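Local atomic coordinates of uncharacterized protein (Bacteroides fragilis, PDB entry 3EUR), a protein that is of unknown function but has a thioredoxin-like domain, and so may act in thiol-disulfide chemistry as many members of that fold do. Residues I38-C43 against S72-E77; D80-H85 against N95-E100. One frame throughout, in Å; residues are numbered along the deposited sequence. Where two conformers were deposited one is given.

Contact 1: I38-C43 against S72-E77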
# COMPACT_ATOMS: atom_id res chain seq x y z
N ILE A 38 2.59 -2.68 -0.23
CA ILE A 38 4.00 -2.73 0.20
C ILE A 38 4.80 -3.23 -0.97
O ILE A 38 4.52 -4.29 -1.50
CB ILE A 38 4.20 -3.62 1.43
CG1 ILE A 38 3.19 -3.30 2.53
CG2 ILE A 38 5.63 -3.52 1.89
CD1 ILE A 38 3.23 -4.23 3.75
N ASN A 39 5.78 -2.46 -1.42
CA ASN A 39 6.41 -2.72 -2.74
C ASN A 39 7.90 -2.48 -2.62
O ASN A 39 8.36 -1.73 -1.76
CB ASN A 39 5.79 -1.80 -3.77
CG ASN A 39 6.06 -0.37 -3.50
OD1 ASN A 39 5.27 0.34 -2.84
ND2 ASN A 39 7.19 0.07 -3.90
N ASN A 40 8.65 -3.12 -3.49
CA ASN A 40 10.05 -2.74 -3.69
C ASN A 40 10.08 -2.77 -5.15
O ASN A 40 10.02 -3.85 -5.74
CB ASN A 40 11.07 -3.72 -3.06
CG ASN A 40 12.47 -3.25 -3.29
OD1 ASN A 40 12.77 -2.71 -4.36
ND2 ASN A 40 13.34 -3.43 -2.30
N PRO A 41 10.06 -1.60 -5.76
CA PRO A 41 9.83 -1.60 -7.19
C PRO A 41 11.07 -2.01 -7.98
O PRO A 41 11.01 -2.05 -9.22
CB PRO A 41 9.44 -0.16 -7.50
CG PRO A 41 9.42 0.59 -6.22
CD PRO A 41 10.08 -0.24 -5.18
N GLY A 42 12.18 -2.34 -7.32
CA GLY A 42 13.19 -3.15 -7.99
C GLY A 42 12.83 -4.62 -8.30
O GLY A 42 13.72 -5.48 -8.12
N CYS A 43 11.59 -4.92 -8.77
CA CYS A 43 11.18 -6.31 -9.18
C CYS A 43 9.96 -6.46 -10.11
O CYS A 43 9.08 -5.57 -10.21
CB CYS A 43 11.02 -7.23 -7.95
SG CYS A 43 9.30 -7.59 -7.36
N SER A 72 0.97 3.37 -1.27
CA SER A 72 2.13 2.55 -1.56
C SER A 72 3.25 2.87 -0.59
O SER A 72 3.55 4.06 -0.33
CB SER A 72 2.62 2.79 -2.97
OG SER A 72 4.01 2.50 -3.15
N ILE A 73 3.89 1.86 -0.05
CA ILE A 73 4.96 2.04 0.92
C ILE A 73 6.16 1.18 0.56
O ILE A 73 6.04 -0.05 0.42
CB ILE A 73 4.49 1.77 2.37
CG1 ILE A 73 5.60 2.05 3.39
CG2 ILE A 73 3.97 0.38 2.63
CD1 ILE A 73 6.08 3.53 3.43
N TYR A 74 7.30 1.84 0.46
CA TYR A 74 8.58 1.19 0.25
C TYR A 74 9.31 1.06 1.55
O TYR A 74 9.62 2.07 2.19
CB TYR A 74 9.38 2.04 -0.72
CG TYR A 74 10.79 1.55 -0.96
CD1 TYR A 74 11.03 0.37 -1.59
CD2 TYR A 74 11.88 2.31 -0.65
CE1 TYR A 74 12.32 -0.08 -1.80
CE2 TYR A 74 13.18 1.84 -0.86
CZ TYR A 74 13.39 0.67 -1.45
OH TYR A 74 14.67 0.22 -1.68
N PRO A 75 9.62 -0.19 1.99
CA PRO A 75 10.17 -0.38 3.35
C PRO A 75 11.67 -0.60 3.39
O PRO A 75 12.22 -0.86 4.46
CB PRO A 75 9.48 -1.64 3.80
CG PRO A 75 9.41 -2.45 2.54
CD PRO A 75 9.08 -1.48 1.47
N ASP A 76 12.31 -0.60 2.26
CA ASP A 76 13.75 -0.94 2.15
C ASP A 76 14.65 0.29 1.97
O ASP A 76 14.22 1.42 2.15
CB ASP A 76 13.96 -1.95 1.03
CG ASP A 76 13.28 -3.29 1.30
OD1 ASP A 76 13.23 -3.69 2.48
OD2 ASP A 76 12.77 -3.89 0.32
N GLU A 77 15.94 0.08 1.65
CA GLU A 77 17.02 1.13 1.78
C GLU A 77 17.36 1.91 0.54
O GLU A 77 18.09 2.92 0.62
CB GLU A 77 18.34 0.47 2.24
CG GLU A 77 18.25 -0.16 3.60
CD GLU A 77 17.63 -1.54 3.56
OE1 GLU A 77 17.32 -2.05 2.45
OE2 GLU A 77 17.43 -2.12 4.65
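N40 and D76 join two loops side chain to side chain: the amide ND2 of N40 donates to OD2 of D76 at 2.7 Å. The N-H...O angle is 152°, and OD2 accepts the N-H on its anti lone pair, the one turned away from OD1. The amide and carboxylate planes are twisted 46° apart, and the one bond from ND2 joins them. The N40 side chain extends to this partner because CG lies anti to the backbone N (chi1 -179°). Asparagine suits the place, since its other amide atom works too: OD1 accepts from the backbone N of G42 at 3.0 Å, in the carbonyl plane, closing an Asx turn. Both ends of the amide are therefore engaged, which fixes its rotation. D76 in turn uses OD1 in a salt bridge to K104.

The N40 side chain also runs alongside Y74, with the amide plane nearly perpendicular to the ring plane. N40 CG lies 3.5 Å from Y74 CE1, at the ring edge, and the carbonyl O of N39 meets the same edge near CD1. P41 adds its CD beside CD1, while the phenol OH of Y74 is hydrogen-bonded to the backbone N of E78.

These loops leave the C-terminal ends of two neighbouring parallel strands, 33-38 and 68-74, in the central sheet of a thioredoxin-like fold; the first leads into helix 44-55. Just past the end of strand 33-38, N39 N still donates to I73 O, 3.0 Å away. I38 and I73 run abreast on the same face of the sheet, with CG1 of I38 3.8 Å from CG2 of I73. Branched at CB, both isoleucines suit extended backbone and fill this buried layer; CG2 of I38 also meets the ring of P75 at CG.

Contact 2: D80-H85 against N95-E100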
# COMPACT_ATOMS: atom_id res chain seq x y z
N ASP A 80 17.33 6.03 -3.69
CA ASP A 80 17.57 6.57 -5.03
C ASP A 80 16.83 5.77 -6.13
O ASP A 80 16.31 6.33 -7.09
CB ASP A 80 19.10 6.69 -5.28
CG ASP A 80 19.71 7.88 -4.52
OD1 ASP A 80 18.96 8.60 -3.83
OD2 ASP A 80 20.93 8.16 -4.64
N GLU A 81 16.81 4.47 -5.98
CA GLU A 81 16.09 3.59 -6.89
C GLU A 81 14.57 3.70 -6.80
O GLU A 81 13.89 3.67 -7.82
CB GLU A 81 16.46 2.15 -6.61
CG GLU A 81 16.02 1.21 -7.71
CD GLU A 81 16.50 -0.21 -7.48
OE1 GLU A 81 17.30 -0.38 -6.54
OE2 GLU A 81 16.06 -1.15 -8.23
N TRP A 82 14.04 3.75 -5.58
CA TRP A 82 12.64 4.14 -5.40
C TRP A 82 12.38 5.47 -6.10
O TRP A 82 11.39 5.61 -6.83
CB TRP A 82 12.30 4.27 -3.96
CG TRP A 82 10.86 4.61 -3.76
CD1 TRP A 82 9.81 3.73 -3.76
CD2 TRP A 82 10.32 5.90 -3.56
NE1 TRP A 82 8.63 4.40 -3.60
CE2 TRP A 82 8.92 5.73 -3.41
CE3 TRP A 82 10.86 7.18 -3.43
CZ2 TRP A 82 8.06 6.82 -3.19
CZ3 TRP A 82 9.99 8.27 -3.25
CH2 TRP A 82 8.62 8.06 -3.09
N LYS A 83 13.25 6.46 -5.90
CA LYS A 83 13.07 7.74 -6.57
C LYS A 83 13.11 7.54 -8.09
O LYS A 83 12.39 8.20 -8.81
CB LYS A 83 14.06 8.81 -6.05
CG LYS A 83 13.65 9.26 -4.64
CD LYS A 83 14.18 10.62 -4.17
CE LYS A 83 13.56 11.03 -2.82
NZ LYS A 83 12.52 12.13 -2.84
N LYS A 84 13.92 6.56 -8.52
CA LYS A 84 14.00 6.15 -9.92
C LYS A 84 12.70 5.56 -10.45
O LYS A 84 12.35 5.77 -11.61
CB LYS A 84 15.13 5.13 -10.14
CG LYS A 84 15.04 4.34 -11.47
CD LYS A 84 16.28 3.47 -11.72
CE LYS A 84 16.20 2.74 -13.06
NZ LYS A 84 17.45 1.98 -13.38
N HIS A 85 12.03 4.74 -9.62
CA HIS A 85 10.80 4.05 -10.04
C HIS A 85 9.52 4.80 -9.65
O HIS A 85 8.41 4.34 -9.98
CB HIS A 85 10.74 2.64 -9.43
CG HIS A 85 11.58 1.64 -10.16
ND1 HIS A 85 12.90 1.39 -9.82
CD2 HIS A 85 11.30 0.83 -11.20
CE1 HIS A 85 13.38 0.47 -10.63
NE2 HIS A 85 12.43 0.12 -11.48
N ASN A 95 2.35 7.71 -2.62
CA ASN A 95 3.50 6.87 -2.81
C ASN A 95 4.62 7.33 -1.87
O ASN A 95 5.17 8.38 -2.08
CB ASN A 95 3.88 6.96 -4.30
CG ASN A 95 2.69 6.57 -5.25
OD1 ASN A 95 2.14 5.46 -5.10
ND2 ASN A 95 2.31 7.46 -6.27
N GLY A 96 4.91 6.56 -0.83
CA GLY A 96 5.88 6.95 0.16
C GLY A 96 6.92 5.90 0.45
O GLY A 96 6.81 4.75 0.04
N TYR A 97 7.94 6.32 1.17
CA TYR A 97 8.98 5.43 1.69
C TYR A 97 9.09 5.56 3.20
O TYR A 97 8.69 6.53 3.81
CB TYR A 97 10.33 5.68 0.98
CG TYR A 97 10.91 7.05 1.20
CD1 TYR A 97 11.86 7.28 2.20
CD2 TYR A 97 10.56 8.12 0.38
CE1 TYR A 97 12.44 8.56 2.38
CE2 TYR A 97 11.16 9.37 0.54
CZ TYR A 97 12.08 9.57 1.53
OH TYR A 97 12.66 10.83 1.66
N ASP A 98 9.69 4.52 3.78
CA ASP A 98 9.87 4.43 5.20
C ASP A 98 11.27 4.92 5.55
O ASP A 98 12.24 4.16 5.56
CB ASP A 98 9.71 2.96 5.59
CG ASP A 98 9.76 2.70 7.10
OD1 ASP A 98 10.15 3.61 7.87
OD2 ASP A 98 9.48 1.53 7.46
N LYS A 99 11.37 6.22 5.79
CA LYS A 99 12.68 6.86 5.90
C LYS A 99 13.54 6.22 6.95
O LYS A 99 14.72 5.98 6.70
CB LYS A 99 12.53 8.35 6.19
CG LYS A 99 13.92 9.08 6.22
CD LYS A 99 13.84 10.57 6.20
CE LYS A 99 15.26 11.16 6.46
NZ LYS A 99 15.23 12.51 7.09
N GLU A 100 12.97 6.00 8.10
CA GLU A 100 13.69 5.48 9.25
C GLU A 100 13.81 3.94 9.28
O GLU A 100 14.37 3.39 10.23
CB GLU A 100 12.93 5.93 10.49
CG GLU A 100 12.33 7.40 10.43
CD GLU A 100 11.00 7.57 9.59
OE1 GLU A 100 10.49 6.58 9.05
OE2 GLU A 100 10.48 8.73 9.44
O HOH W 1 11.67 12.74 0.08
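With CG anti to the backbone N (chi1 -177°), W82 carries its indole from the helix toward the sheet, where Y97, its CG between the backbone N and the carbonyl carbon (chi1 63°), meets it. They join helix 79-85 to strand 94-97 within a beta-alpha-beta unit, whose first strand is 68-74; short helix and strand axes run nearly antiparallel, 10.1 Å apart. CD2 of Y97 lies above the outer part of the six-membered ring, 3.7 Å from CZ3 of W82. The ring planes are inclined at 59°, an oblique meeting. Strand backbone lies beyond the six-membered ring: the carbonyl O of N95 approaches its edge in plane, 3.5 Å from CZ2 of W82. Tryptophan suits this buried place because the long, flat bicyclic indole reaches from the helix to the strand, its six-membered ring leading; the backbone of G96 passes near CZ2. Y74 and P41 also pack against the indole. Towards the more exposed side, the aliphatic part of K83 passes near the Y97 ring, and its ammonium group forms a salt bridge with D19. One water, in the plane of the Y97 ring, accepts from K83 NZ at 3.1 Å and hydrogen-bonds to Y97 OH at 2.7 Å.

Overall arrangement
Contact 1 is the more deeply buried of the two, centred about 10 Å from the middle of the chain against about 13 Å for contact 2, and the two centres lie 7 Å apart. Strand 68-74 belongs to contact 1 and strand 94-97 to contact 2; as neighbours in the sheet they are linked by probable backbone hydrogen bonds, S72 O to G96 N and Y74 O to D98 N, each 2.9 Å. Direct polar bonds join loops and strand ends in contact 1, whereas contact 2 packs a helix on the sheet through aromatic rings, with polar bridging left to water. Y74 meets both W82 and Y97, so aromatic packing runs from one contact into the other.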